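Local coordinates for hypothetical methylmalonyl-CoA decarboxylase alpha subunit (Sulfolobus tokodaii, PDB 1X0U), which is of unknown function but carries a carboxyl transferase domain of the crotonase-like clan and assembles as a hexamer, at residues F94-D99 against N113-A118; D344-A349 against A388-A393. All blocks are in the same frame, centred on the assembly; numbering follows the deposited sequence.

The two contacts lie in different halves of one chain and are built on two sheets of the same strand order. Interaction 1 comes first along the chain. It sets strand 91-98 against helix 109-125, beside the first sheet. Interaction 2 follows in series and packs helix 343-358 against helix 383-396, beside the second sheet. Their centres are 32 Å apart and their nearest atoms about 22 Å apart, so they do not touch. All four segments belong to the carboxyl transferase region of the chain. The repeated strand order fits a chain with two crotonase-like halves. Each contact is buried, and each has another subunit within reach.

Interaction 1 (F94-D99 against N113-A118); sequences FAYAQD and NKIVRA
The contact lies inside a beta-alpha-beta unit, where Y96 and F94 of strand 91-98 face I115 and A118 of helix 109-125. The unit closes with strand 129-133, which pairs in parallel with strand 91-98 in the first crotonase-like sheet. Strand and helix segments run nearly antiparallel, at 164°, with their axes 8.7 Å apart. Side chains alternate along the strand. F94 and Y96 point to the helix, while A95 and A97 turn to the other side of the sheet, where A97 meets helix 42-49.

I115 and Y96 make the main contact. The methyl CD1 of I115 sits over the centre of the Y96 ring, 3.8 Å from its centroid. It lies 13° off the ring normal, a CH-pi contact over the face. The other branch, I115 CG2, lies over the CD1-CE1 side of the same face, 3.6 Å from Y96 CD1. The two branches thus span the ring from its middle to one side. Y96 holds CG between its backbone N and its carbonyl carbon (chi1 66°), and this turns a ring face to I115. V81 and T83 of strand 81-88 also touch the ring.

F94 packs one helical turn further on. The backbone oxygen A118 O lies over one face of its ring, 3.7 Å from F94 CD2. The methyl of A118 is a looser neighbour, with A118 CB 4.3 Å from F94 CD2. L121, A122 and V125 continue the pocket for this ring, and M504 of the second subunit also packs on it.

Q98 closes the other end. Its amide is tied elsewhere, OE1 to D134 N and NE2 to H111 NE2. It meets the helix segment loosely, Q98 NE2 lying 4.4 Å from the methyl I115 CD1.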
loop_
_atom_site.group_PDB
_atom_site.type_symbol
_atom_site.label_atom_id
_atom_site.label_comp_id
_atom_site.label_asym_id
_atom_site.label_seq_id
_atom_site.Cartn_x
_atom_site.Cartn_y
_atom_site.Cartn_z
ATOM N N PHE A 94 -8.487 -23.864 -15.999
ATOM C CA PHE A 94 -7.475 -24.897 -15.967
ATOM C C PHE A 94 -8.095 -26.172 -15.426
ATOM O O PHE A 94 -9.120 -26.145 -14.744
ATOM C CB PHE A 94 -6.299 -24.477 -15.079
ATOM C CG PHE A 94 -5.227 -23.713 -15.811
ATOM C CD1 PHE A 94 -5.376 -22.358 -16.080
ATOM C CD2 PHE A 94 -4.073 -24.361 -16.245
ATOM C CE1 PHE A 94 -4.388 -21.661 -16.771
ATOM C CE2 PHE A 94 -3.085 -23.680 -16.933
ATOM C CZ PHE A 94 -3.236 -22.333 -17.198
ATOM N N ALA A 95 -7.473 -27.298 -15.738
ATOM C CA ALA A 95 -7.974 -28.571 -15.255
ATOM C C ALA A 95 -6.926 -29.657 -15.359
ATOM O O ALA A 95 -5.950 -29.534 -16.097
ATOM C CB ALA A 95 -9.212 -28.987 -16.062
ATOM N N TYR A 96 -7.129 -30.704 -14.573
ATOM C CA TYR A 96 -6.289 -31.875 -14.639
ATOM C C TYR A 96 -7.280 -33.025 -14.619
ATOM O O TYR A 96 -8.354 -32.926 -14.016
ATOM C CB TYR A 96 -5.294 -31.973 -13.481
ATOM C CG TYR A 96 -5.876 -32.168 -12.106
ATOM C CD1 TYR A 96 -5.968 -31.101 -11.210
ATOM C CD2 TYR A 96 -6.283 -33.431 -11.674
ATOM C CE1 TYR A 96 -6.444 -31.291 -9.927
ATOM C CE2 TYR A 96 -6.761 -33.627 -10.385
ATOM C CZ TYR A 96 -6.838 -32.547 -9.517
ATOM O OH TYR A 96 -7.336 -32.724 -8.247
ATOM N N ALA A 97 -6.933 -34.092 -15.322
ATOM C CA ALA A 97 -7.779 -35.271 -15.396
ATOM C C ALA A 97 -6.854 -36.453 -15.200
ATOM O O ALA A 97 -5.985 -36.711 -16.031
ATOM C CB ALA A 97 -8.459 -35.345 -16.758
ATOM N N GLN A 98 -7.019 -37.141 -14.079
ATOM C CA GLN A 98 -6.193 -38.294 -13.785
ATOM C C GLN A 98 -6.653 -39.461 -14.651
ATOM O O GLN A 98 -7.849 -39.648 -14.883
ATOM C CB GLN A 98 -6.289 -38.635 -12.297
ATOM C CG GLN A 98 -5.734 -37.536 -11.394
ATOM C CD GLN A 98 -5.912 -37.835 -9.919
ATOM O OE1 GLN A 98 -7.026 -38.093 -9.452
ATOM N NE2 GLN A 98 -4.815 -37.791 -9.170
ATOM N N ASP A 99 -5.694 -40.225 -15.157
ATOM C CA ASP A 99 -5.995 -41.369 -16.007
ATOM C C ASP A 99 -5.859 -42.639 -15.182
ATOM O O ASP A 99 -4.745 -43.080 -14.893
ATOM C CB ASP A 99 -5.025 -41.420 -17.179
ATOM C CG ASP A 99 -5.453 -42.401 -18.236
ATOM O OD1 ASP A 99 -6.180 -43.356 -17.892
ATOM O OD2 ASP A 99 -5.055 -42.219 -19.402
ATOM N N ASN A 113 3.586 -32.884 -9.488
ATOM C CA ASN A 113 4.129 -31.625 -10.003
ATOM C C ASN A 113 3.393 -31.086 -11.231
ATOM O O ASN A 113 3.338 -29.870 -11.436
ATOM C CB ASN A 113 5.628 -31.762 -10.295
ATOM C CG ASN A 113 6.423 -32.108 -9.047
ATOM O OD1 ASN A 113 6.097 -31.650 -7.953
ATOM N ND2 ASN A 113 7.471 -32.913 -9.203
ATOM N N LYS A 114 2.832 -31.972 -12.053
ATOM C CA LYS A 114 2.077 -31.511 -13.217
ATOM C C LYS A 114 0.818 -30.791 -12.727
ATOM O O LYS A 114 0.437 -29.747 -13.253
ATOM C CB LYS A 114 1.681 -32.680 -14.112
ATOM C CG LYS A 114 2.864 -33.355 -14.814
ATOM C CD LYS A 114 2.394 -34.465 -15.747
ATOM C CE LYS A 114 1.586 -33.894 -16.914
ATOM N NZ LYS A 114 1.011 -34.966 -17.785
ATOM N N ILE A 115 0.177 -31.356 -11.710
ATOM C CA ILE A 115 -1.016 -30.746 -11.149
ATOM C C ILE A 115 -0.634 -29.411 -10.499
ATOM O O ILE A 115 -1.304 -28.402 -10.702
ATOM C CB ILE A 115 -1.676 -31.678 -10.099
ATOM C CG1 ILE A 115 -2.197 -32.940 -10.787
ATOM C CG2 ILE A 115 -2.830 -30.962 -9.394
ATOM C CD1 ILE A 115 -2.981 -33.867 -9.856
ATOM N N VAL A 116 0.453 -29.417 -9.733
ATOM C CA VAL A 116 0.949 -28.221 -9.046
ATOM C C VAL A 116 1.223 -27.118 -10.064
ATOM O O VAL A 116 0.872 -25.955 -9.842
ATOM C CB VAL A 116 2.264 -28.535 -8.257
ATOM C CG1 VAL A 116 2.958 -27.243 -7.812
ATOM C CG2 VAL A 116 1.949 -29.391 -7.039
ATOM N N ARG A 117 1.850 -27.492 -11.180
ATOM C CA ARG A 117 2.180 -26.542 -12.236
ATOM C C ARG A 117 0.922 -25.922 -12.843
ATOM O O ARG A 117 0.923 -24.749 -13.212
ATOM C CB ARG A 117 3.025 -27.241 -13.311
ATOM C CG ARG A 117 3.071 -26.558 -14.672
ATOM C CD ARG A 117 3.636 -25.150 -14.640
ATOM N NE ARG A 117 5.046 -25.101 -14.278
ATOM C CZ ARG A 117 5.811 -24.024 -14.429
ATOM N NH1 ARG A 117 5.288 -22.916 -14.941
ATOM N NH2 ARG A 117 7.094 -24.048 -14.062
ATOM N N ALA A 118 -0.147 -26.710 -12.944
ATOM C CA ALA A 118 -1.408 -26.213 -13.483
ATOM C C ALA A 118 -1.945 -25.167 -12.519
ATOM O O ALA A 118 -2.360 -24.089 -12.931
ATOM C CB ALA A 118 -2.412 -27.352 -13.631
#

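Interaction 2 (D344-A349 against A388-A393); sequences DAADKA and AKMLYA
K389 NZ is gripped by three oxygens: D347 OD1, L522 O of its own chain and L522 O of the third subunit. Within the contact, K389 NZ donates to D347 OD1 at 3.0 Å, in a salt bridge. The lysine nitrogen meets the carboxylate from above its plane, 35° out of it. The K389 chain is extended beyond CG and crosses the aspartate obliquely. Its stem also passes the carboxylate, with K389 CD 3.3 Å from D347 OD1. Because one L522 comes from the third subunit, this buried charge pair lies at a subunit interface. The two L522 carbonyl oxygens would be expected to favour the charged form of the lysine.

Away from the bridge, on the other side of the seam between the helices, M390 lies along helix 343-358. Its CG lies 3.6 Å from A346 O, and its sulfur SD is 3.8 Å from A346 CA. The chain then turns about its CG-SD bond (chi3 71°), which brings M390 CE to 3.6 Å from the methyl A349 CB. The small residues A346 and A349 let the methionine lie close to the helix backbone.

The axes of the two segments are 8.3 Å apart and cross at 20°, nearly parallel. Helix 343-358 leads to strand 363-369, and helix 383-396 follows it and leads to strand 401-406. Neighbouring parallel helices from successive beta-alpha-beta crossovers are characteristic of the crotonase-like fold.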
loop_
_atom_site.group_PDB
_atom_site.type_symbol
_atom_site.label_atom_id
_atom_site.label_comp_id
_atom_site.label_asym_id
_atom_site.label_seq_id
_atom_site.Cartn_x
_atom_site.Cartn_y
_atom_site.Cartn_z
ATOM N N ASP A 344 -24.826 -29.560 11.389
ATOM C CA ASP A 344 -24.567 -29.789 9.976
ATOM C C ASP A 344 -24.957 -28.578 9.142
ATOM O O ASP A 344 -24.223 -28.160 8.250
ATOM C CB ASP A 344 -25.354 -31.012 9.483
ATOM C CG ASP A 344 -24.809 -32.324 10.028
ATOM O OD1 ASP A 344 -25.434 -33.376 9.777
ATOM O OD2 ASP A 344 -23.764 -32.311 10.697
ATOM N N ALA A 345 -26.126 -28.021 9.440
ATOM C CA ALA A 345 -26.651 -26.873 8.712
ATOM C C ALA A 345 -25.791 -25.640 8.942
ATOM O O ALA A 345 -25.526 -24.875 8.016
ATOM C CB ALA A 345 -28.087 -26.610 9.138
ATOM N N ALA A 346 -25.353 -25.450 10.178
ATOM C CA ALA A 346 -24.494 -24.314 10.484
ATOM C C ALA A 346 -23.226 -24.436 9.624
ATOM O O ALA A 346 -22.745 -23.438 9.067
ATOM C CB ALA A 346 -24.140 -24.308 11.971
ATOM N N ASP A 347 -22.698 -25.658 9.496
ATOM C CA ASP A 347 -21.495 -25.875 8.685
ATOM C C ASP A 347 -21.766 -25.592 7.215
ATOM O O ASP A 347 -21.007 -24.904 6.542
ATOM C CB ASP A 347 -20.981 -27.315 8.826
ATOM C CG ASP A 347 -20.292 -27.554 10.144
ATOM O OD1 ASP A 347 -19.843 -26.574 10.760
ATOM O OD2 ASP A 347 -20.190 -28.721 10.556
ATOM N N LYS A 348 -22.858 -26.147 6.722
ATOM C CA LYS A 348 -23.255 -25.955 5.340
ATOM C C LYS A 348 -23.396 -24.457 5.031
ATOM O O LYS A 348 -22.774 -23.935 4.111
ATOM C CB LYS A 348 -24.570 -26.702 5.125
ATOM C CG LYS A 348 -25.362 -26.362 3.877
ATOM C CD LYS A 348 -26.539 -27.333 3.798
ATOM C CE LYS A 348 -27.572 -26.956 2.759
ATOM N NZ LYS A 348 -28.596 -28.055 2.681
ATOM N N ALA A 349 -24.207 -23.765 5.819
ATOM C CA ALA A 349 -24.427 -22.334 5.610
ATOM C C ALA A 349 -23.154 -21.497 5.746
ATOM O O ALA A 349 -22.818 -20.718 4.855
ATOM C CB ALA A 349 -25.496 -21.818 6.594
ATOM N N ALA A 388 -21.667 -20.953 15.873
ATOM C CA ALA A 388 -20.957 -19.677 15.836
ATOM C C ALA A 388 -20.360 -19.390 14.460
ATOM O O ALA A 388 -20.141 -18.234 14.101
ATOM C CB ALA A 388 -19.859 -19.655 16.896
ATOM N N LYS A 389 -20.113 -20.437 13.680
ATOM C CA LYS A 389 -19.521 -20.269 12.355
ATOM C C LYS A 389 -20.359 -19.379 11.436
ATOM O O LYS A 389 -19.820 -18.617 10.645
ATOM C CB LYS A 389 -19.294 -21.638 11.700
ATOM C CG LYS A 389 -18.228 -22.502 12.383
ATOM C CD LYS A 389 -18.129 -23.887 11.745
ATOM C CE LYS A 389 -17.084 -24.764 12.456
ATOM N NZ LYS A 389 -17.124 -26.186 11.978
ATOM N N MET A 390 -21.677 -19.486 11.530
ATOM C CA MET A 390 -22.551 -18.660 10.702
ATOM C C MET A 390 -22.417 -17.195 11.105
ATOM O O MET A 390 -22.378 -16.310 10.250
ATOM C CB MET A 390 -24.011 -19.102 10.850
ATOM C CG MET A 390 -24.336 -20.419 10.142
ATOM S SD MET A 390 -26.079 -20.900 10.263
ATOM C CE MET A 390 -26.815 -19.692 9.196
ATOM N N LEU A 391 -22.348 -16.953 12.410
ATOM C CA LEU A 391 -22.222 -15.601 12.947
ATOM C C LEU A 391 -20.930 -14.958 12.433
ATOM O O LEU A 391 -20.928 -13.810 11.981
ATOM C CB LEU A 391 -22.212 -15.647 14.477
ATOM C CG LEU A 391 -23.448 -16.268 15.142
ATOM C CD1 LEU A 391 -23.230 -16.404 16.631
ATOM C CD2 LEU A 391 -24.673 -15.405 14.862
ATOM N N TYR A 392 -19.845 -15.725 12.497
ATOM C CA TYR A 392 -18.542 -15.281 12.051
ATOM C C TYR A 392 -18.588 -15.014 10.556
ATOM O O TYR A 392 -18.220 -13.942 10.089
ATOM C CB TYR A 392 -17.492 -16.360 12.354
ATOM C CG TYR A 392 -16.061 -15.956 12.031
ATOM C CD1 TYR A 392 -15.646 -15.752 10.710
ATOM C CD2 TYR A 392 -15.138 -15.742 13.046
ATOM C CE1 TYR A 392 -14.335 -15.342 10.411
ATOM C CE2 TYR A 392 -13.834 -15.331 12.760
ATOM C CZ TYR A 392 -13.441 -15.130 11.445
ATOM O OH TYR A 392 -12.163 -14.697 11.175
ATOM N N ALA A 393 -19.063 -15.998 9.804
ATOM C CA ALA A 393 -19.130 -15.871 8.359
ATOM C C ALA A 393 -19.891 -14.635 7.855
ATOM O O ALA A 393 -19.434 -13.958 6.932
ATOM C CB ALA A 393 -19.707 -17.139 7.777
#